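Local coordinates for hypothetical protein Rv0793 (Mycobacterium tuberculosis, PDB 1Y0H), which is a putative monooxygenase that might take part in antibiotic biosynthesis or scavenge reactive oxygen species, and forms a homodimer, at residues 4-9 and 63-68; 21-26 and 42-47. One frame throughout, in Å; residues are numbered along the deposited sequence.

Contact 1: residues 4-9 and 63-68; sequences SPVAVI and IALDEH. With ACT (acetate ion), chain C.
In the ferredoxin-like fold of this chain, helices pack on one face of an antiparallel sheet, and here Leu65 of helix 62-69 comes down on Val6 and Val8 of strand 6-12. The two valines are two positions apart, with Ala7 between them, so both point to the helix side, while the CB of Ala7 points to the other face. Leu65 has CG anti to its backbone N (chi1 174°), which carries its fork away from the helix and over the strand. The fork divides its contacts: CD1 meets Val8 CG2 at 3.9 Å, whereas CD2 touches the CG2 atoms of both valines. Val6 CG2 also reaches the root of the leucine, 4.1 Å from Leu65 CB, and these two side chains cross at about a right angle. Compact, beta-branched valines suit an extended strand under a helix, and the longer leucine spans the gap from helix to sheet.

One turn further along the same helix, His68 turns to a polar task. Its NE2 donates to O of the bound acetate at 2.7 Å with a nearly straight N-H...O angle of 160°, the ion lying at the ring edge. ND1 is hydrogen-bonded to Glu36, so both ring nitrogens are engaged. Tyr59 and Tyr74 meet the ring too. Strand 6-12 is an inner strand, bonded through its backbone to strands 53-59 and 90-96, and Ala7 on its far face packs against Tyr45 of the second subunit.

Contact 2: residues 21-26 and 42-47; sequences ALRALL and YDLYES. With ACT (acetate ion), chain C.
Leu44 of strand 39-47 meets helix 19-35 through both of its methyl branches, each finding a different kind of neighbour, as the helix lies across the sheet of the ferredoxin-like fold. Leu44 CD1 packs against Leu26 CD1 at 4.0 Å, methyl against methyl, with the side chains nearly perpendicular. The other branch turns to Arg23: Leu44 CD2 lies 3.7 Å from Arg23 CD and slightly closer to NE, approaching the guanidinium obliquely. Leucine suits this place because its two methyls can touch an apolar partner and the aliphatic part of an arginine at once. Both leucines are buried, whereas Arg23 is partly exposed and can keep its charged end at the margin of the contact.

Arg23 gets there by a bend in its chain (chi2 66°), which brings CD and NE down beside the strand from a residue whose CB does not face it. Its polar end is held by Asp27, one helical turn on, in a salt bridge to NE, so the same part of the side chain serves an ion pair and an apolar neighbour, while Leu26 also rests on Phe12 of strand 6-12.

Strand 39-47 is outermost in its own chain, yet residues 44-47 pair in an antiparallel ladder with a strand of the second subunit, and the sheet continues through the dimer interface.

At the start of the segment, the Tyr42 hydroxyl donates to O of the acetate, which lies in the plane of the ring at its edge, 2.8 Å from Tyr42 OH and 3.3 Å from Tyr42 CE2.

Overall arrangement
Both contacts are buried and join a helix to the same antiparallel sheet, on opposite sides of the chain's centre, with their own centres about 19 Å apart. Contact 1 rests a short helix on an inner strand and is purely apolar where its segments meet; contact 2 sets the long helix against an outermost strand of the chain's sheet, and reaches from buried leucines to a partly exposed arginine near the dimer interface. Along the chain, contact 2 is nested within the loop closed by contact 1. They converge on one acetate oxygen, with His68 NE2 4.2 Å from Tyr42 CE2. The ion probably came from the crystallisation liquor, but it may mark a pocket between helices and sheet.

Contact 1: residues 4-9 and 63-68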
loop_
_atom_site.group_PDB
_atom_site.type_symbol
_atom_site.label_atom_id
_atom_site.label_comp_id
_atom_site.label_asym_id
_atom_site.label_seq_id
_atom_site.Cartn_x
_atom_site.Cartn_y
_atom_site.Cartn_z
ATOM N N SER A 4 15.161 4.574 -10.092
ATOM C CA SER A 4 14.625 3.347 -9.494
ATOM C C SER A 4 13.119 3.451 -9.303
ATOM O O SER A 4 12.625 4.507 -8.923
ATOM C CB SER A 4 15.267 3.093 -8.127
ATOM O OG SER A 4 16.679 3.072 -8.243
ATOM N N PRO A 5 12.388 2.337 -9.520
ATOM C CA PRO A 5 10.948 2.367 -9.255
ATOM C C PRO A 5 10.601 2.712 -7.813
ATOM O O PRO A 5 11.381 2.453 -6.883
ATOM C CB PRO A 5 10.485 0.937 -9.571
ATOM C CG PRO A 5 11.553 0.356 -10.410
ATOM C CD PRO A 5 12.834 1.027 -10.028
ATOM N N VAL A 6 9.426 3.308 -7.652
ATOM C CA VAL A 6 8.939 3.700 -6.344
ATOM C C VAL A 6 7.465 3.391 -6.274
ATOM O O VAL A 6 6.812 3.217 -7.309
ATOM C CB VAL A 6 9.175 5.230 -6.032
ATOM C CG1 VAL A 6 10.647 5.569 -6.000
ATOM C CG2 VAL A 6 8.400 6.159 -7.003
ATOM N N ALA A 7 6.952 3.310 -5.050
ATOM C CA ALA A 7 5.512 3.224 -4.825
ATOM C C ALA A 7 5.068 4.313 -3.842
ATOM O O ALA A 7 5.874 4.903 -3.142
ATOM C CB ALA A 7 5.108 1.824 -4.326
ATOM N N VAL A 8 3.767 4.575 -3.793
ATOM C CA VAL A 8 3.223 5.551 -2.863
ATOM C C VAL A 8 1.938 4.972 -2.305
ATOM O O VAL A 8 1.140 4.377 -3.046
ATOM C CB VAL A 8 2.881 6.898 -3.567
ATOM C CG1 VAL A 8 2.338 7.924 -2.571
ATOM C CG2 VAL A 8 4.095 7.457 -4.291
ATOM N N ILE A 9 1.767 5.104 -0.993
ATOM C CA ILE A 9 0.472 4.844 -0.373
ATOM C C ILE A 9 -0.064 6.194 0.060
ATOM O O ILE A 9 0.627 6.951 0.734
ATOM C CB ILE A 9 0.586 3.921 0.863
ATOM C CG1 ILE A 9 1.098 2.550 0.457
ATOM C CG2 ILE A 9 -0.788 3.780 1.584
ATOM C CD1 ILE A 9 1.523 1.669 1.653
ATOM N N ILE A 63 11.677 9.962 -10.784
ATOM C CA ILE A 63 11.468 11.022 -11.768
ATOM C C ILE A 63 10.006 11.021 -12.237
ATOM O O ILE A 63 9.398 12.070 -12.353
ATOM C CB ILE A 63 12.421 10.868 -12.967
ATOM C CG1 ILE A 63 13.860 11.146 -12.506
ATOM C CG2 ILE A 63 12.048 11.792 -14.113
ATOM C CD1 ILE A 63 14.889 10.385 -13.296
ATOM N N ALA A 64 9.464 9.829 -12.475
ATOM C CA ALA A 64 8.071 9.675 -12.909
ATOM C C ALA A 64 7.087 10.163 -11.855
ATOM O O ALA A 64 6.053 10.736 -12.197
ATOM C CB ALA A 64 7.772 8.217 -13.283
ATOM N N LEU A 65 7.405 9.914 -10.585
ATOM C CA LEU A 65 6.587 10.421 -9.470
ATOM C C LEU A 65 6.644 11.945 -9.444
ATOM O O LEU A 65 5.646 12.598 -9.195
ATOM C CB LEU A 65 7.057 9.838 -8.133
ATOM C CG LEU A 65 6.384 10.389 -6.880
ATOM C CD1 LEU A 65 4.885 10.138 -6.984
ATOM C CD2 LEU A 65 6.973 9.746 -5.631
ATOM N N ASP A 66 7.821 12.514 -9.689
ATOM C CA ASP A 66 7.938 13.957 -9.737
ATOM C C ASP A 66 7.107 14.525 -10.878
ATOM O O ASP A 66 6.428 15.536 -10.708
ATOM C CB ASP A 66 9.408 14.361 -9.844
ATOM C CG ASP A 66 10.195 13.972 -8.604
ATOM O OD1 ASP A 66 9.564 13.761 -7.546
ATOM O OD2 ASP A 66 11.446 13.867 -8.677
ATOM N N GLU A 67 7.130 13.856 -12.028
ATOM C CA GLU A 67 6.291 14.278 -13.166
ATOM C C GLU A 67 4.805 14.240 -12.796
ATOM O O GLU A 67 4.043 15.148 -13.140
ATOM C CB GLU A 67 6.577 13.415 -14.399
ATOM C CG GLU A 67 8.005 13.489 -14.929
ATOM C CD GLU A 67 8.280 14.704 -15.812
ATOM O OE1 GLU A 67 9.338 14.709 -16.478
ATOM O OE2 GLU A 67 7.455 15.646 -15.855
ATOM N N HIS A 68 4.404 13.204 -12.065
ATOM C CA HIS A 68 3.013 13.047 -11.638
ATOM C C HIS A 68 2.591 14.228 -10.767
ATOM O O HIS A 68 1.508 14.785 -10.934
ATOM C CB HIS A 68 2.866 11.729 -10.872
ATOM C CG HIS A 68 1.538 11.555 -10.204
ATOM N ND1 HIS A 68 0.354 11.493 -10.906
ATOM C CD2 HIS A 68 1.210 11.418 -8.897
ATOM C CE1 HIS A 68 -0.648 11.324 -10.060
ATOM N NE2 HIS A 68 -0.156 11.275 -8.835
HETATM C C ACT C . -2.306 11.052 -5.739
HETATM O O ACT C . -2.074 10.788 -6.936
HETATM O OXT ACT C . -1.374 10.858 -4.918
HETATM C CH3 ACT C . -3.645 11.567 -5.317
#

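Contact 2: residues 21-26 and 42-47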
loop_
_atom_site.group_PDB
_atom_site.type_symbol
_atom_site.label_atom_id
_atom_site.label_comp_id
_atom_site.label_asym_id
_atom_site.label_seq_id
_atom_site.Cartn_x
_atom_site.Cartn_y
_atom_site.Cartn_z
ATOM N N ALA A 21 -17.997 13.044 -2.499
ATOM C CA ALA A 21 -17.190 14.072 -3.148
ATOM C C ALA A 21 -15.716 13.654 -3.274
ATOM O O ALA A 21 -15.079 13.871 -4.323
ATOM C CB ALA A 21 -17.339 15.419 -2.407
ATOM N N LEU A 22 -15.183 13.036 -2.224
ATOM C CA LEU A 22 -13.799 12.579 -2.268
ATOM C C LEU A 22 -13.658 11.483 -3.312
ATOM O O LEU A 22 -12.712 11.496 -4.103
ATOM C CB LEU A 22 -13.352 12.061 -0.906
ATOM C CG LEU A 22 -11.925 11.483 -0.885
ATOM C CD1 LEU A 22 -10.853 12.508 -1.218
ATOM C CD2 LEU A 22 -11.728 10.849 0.474
ATOM N N ARG A 23 -14.601 10.547 -3.322
ATOM C CA ARG A 23 -14.547 9.468 -4.310
ATOM C C ARG A 23 -14.488 10.035 -5.732
ATOM O O ARG A 23 -13.664 9.599 -6.551
ATOM C CB ARG A 23 -15.722 8.505 -4.141
ATOM C CG ARG A 23 -15.807 7.457 -5.248
ATOM C CD ARG A 23 -14.632 6.513 -5.198
ATOM N NE ARG A 23 -14.669 5.550 -6.303
ATOM C CZ ARG A 23 -15.418 4.451 -6.331
ATOM N NH1 ARG A 23 -15.359 3.654 -7.396
ATOM N NH2 ARG A 23 -16.207 4.131 -5.306
ATOM N N ALA A 24 -15.324 11.031 -6.017
ATOM C CA ALA A 24 -15.349 11.669 -7.342
ATOM C C ALA A 24 -14.029 12.357 -7.690
ATOM O O ALA A 24 -13.559 12.279 -8.828
ATOM C CB ALA A 24 -16.493 12.645 -7.426
ATOM N N LEU A 25 -13.439 13.022 -6.697
ATOM C CA LEU A 25 -12.153 13.694 -6.864
ATOM C C LEU A 25 -11.055 12.689 -7.197
ATOM O O LEU A 25 -10.253 12.899 -8.120
ATOM C CB LEU A 25 -11.798 14.481 -5.602
ATOM C CG LEU A 25 -10.600 15.412 -5.746
ATOM C CD1 LEU A 25 -10.968 16.641 -6.572
ATOM C CD2 LEU A 25 -10.128 15.832 -4.364
ATOM N N LEU A 26 -11.020 11.595 -6.441
ATOM C CA LEU A 26 -10.013 10.572 -6.682
ATOM C C LEU A 26 -10.286 9.816 -7.984
ATOM O O LEU A 26 -9.352 9.502 -8.718
ATOM C CB LEU A 26 -9.899 9.639 -5.473
ATOM C CG LEU A 26 -9.507 10.311 -4.147
ATOM C CD1 LEU A 26 -9.353 9.260 -3.063
ATOM C CD2 LEU A 26 -8.236 11.143 -4.269
ATOM N N TYR A 42 -2.029 2.390 -10.498
ATOM C CA TYR A 42 -2.679 3.413 -9.681
ATOM C C TYR A 42 -4.055 2.856 -9.363
ATOM O O TYR A 42 -4.939 2.860 -10.216
ATOM C CB TYR A 42 -2.769 4.696 -10.505
ATOM C CG TYR A 42 -3.180 5.954 -9.781
ATOM C CD1 TYR A 42 -4.501 6.420 -9.844
ATOM C CD2 TYR A 42 -2.241 6.719 -9.083
ATOM C CE1 TYR A 42 -4.879 7.610 -9.215
ATOM C CE2 TYR A 42 -2.623 7.919 -8.449
ATOM C CZ TYR A 42 -3.940 8.346 -8.523
ATOM O OH TYR A 42 -4.316 9.513 -7.913
ATOM N N ASP A 43 -4.211 2.346 -8.143
ATOM C CA ASP A 43 -5.408 1.589 -7.758
ATOM C C ASP A 43 -6.056 2.161 -6.499
ATOM O O ASP A 43 -5.375 2.512 -5.548
ATOM C CB ASP A 43 -5.054 0.108 -7.550
ATOM C CG ASP A 43 -4.545 -0.548 -8.820
ATOM O OD1 ASP A 43 -5.165 -0.337 -9.880
ATOM O OD2 ASP A 43 -3.531 -1.273 -8.754
ATOM N N LEU A 44 -7.385 2.212 -6.505
ATOM C CA LEU A 44 -8.146 2.797 -5.407
ATOM C C LEU A 44 -8.870 1.718 -4.608
ATOM O O LEU A 44 -9.519 0.843 -5.178
ATOM C CB LEU A 44 -9.196 3.773 -5.951
ATOM C CG LEU A 44 -10.123 4.461 -4.948
ATOM C CD1 LEU A 44 -9.370 5.319 -3.932
ATOM C CD2 LEU A 44 -11.129 5.307 -5.716
ATOM N N TYR A 45 -8.764 1.823 -3.287
ATOM C CA TYR A 45 -9.400 0.902 -2.350
ATOM C C TYR A 45 -10.146 1.664 -1.273
ATOM O O TYR A 45 -9.912 2.858 -1.073
ATOM C CB TYR A 45 -8.340 0.063 -1.634
ATOM C CG TYR A 45 -7.411 -0.674 -2.553
ATOM C CD1 TYR A 45 -6.254 -0.066 -3.052
ATOM C CD2 TYR A 45 -7.676 -1.989 -2.908
ATOM C CE1 TYR A 45 -5.404 -0.756 -3.904
ATOM C CE2 TYR A 45 -6.841 -2.680 -3.750
ATOM C CZ TYR A 45 -5.710 -2.056 -4.243
ATOM O OH TYR A 45 -4.876 -2.747 -5.081
ATOM N N GLU A 46 -11.035 0.966 -0.570
ATOM C CA GLU A 46 -11.508 1.477 0.727
ATOM C C GLU A 46 -11.054 0.558 1.856
ATOM O O GLU A 46 -10.936 -0.646 1.666
ATOM C CB GLU A 46 -13.030 1.681 0.758
ATOM C CG GLU A 46 -13.874 0.433 0.611
ATOM C CD GLU A 46 -15.365 0.657 0.917
ATOM O OE1 GLU A 46 -16.006 -0.297 1.393
ATOM O OE2 GLU A 46 -15.903 1.768 0.676
ATOM N N SER A 47 -10.792 1.118 3.031
ATOM C CA SER A 47 -10.371 0.285 4.153
ATOM C C SER A 47 -11.548 -0.588 4.570
ATOM O O SER A 47 -12.702 -0.196 4.397
ATOM C CB SER A 47 -9.885 1.136 5.321
ATOM O OG SER A 47 -10.945 1.908 5.826
HETATM C C ACT C . -2.306 11.052 -5.739
HETATM O O ACT C . -2.074 10.788 -6.936
HETATM O OXT ACT C . -1.374 10.858 -4.918
HETATM C CH3 ACT C . -3.645 11.567 -5.317
#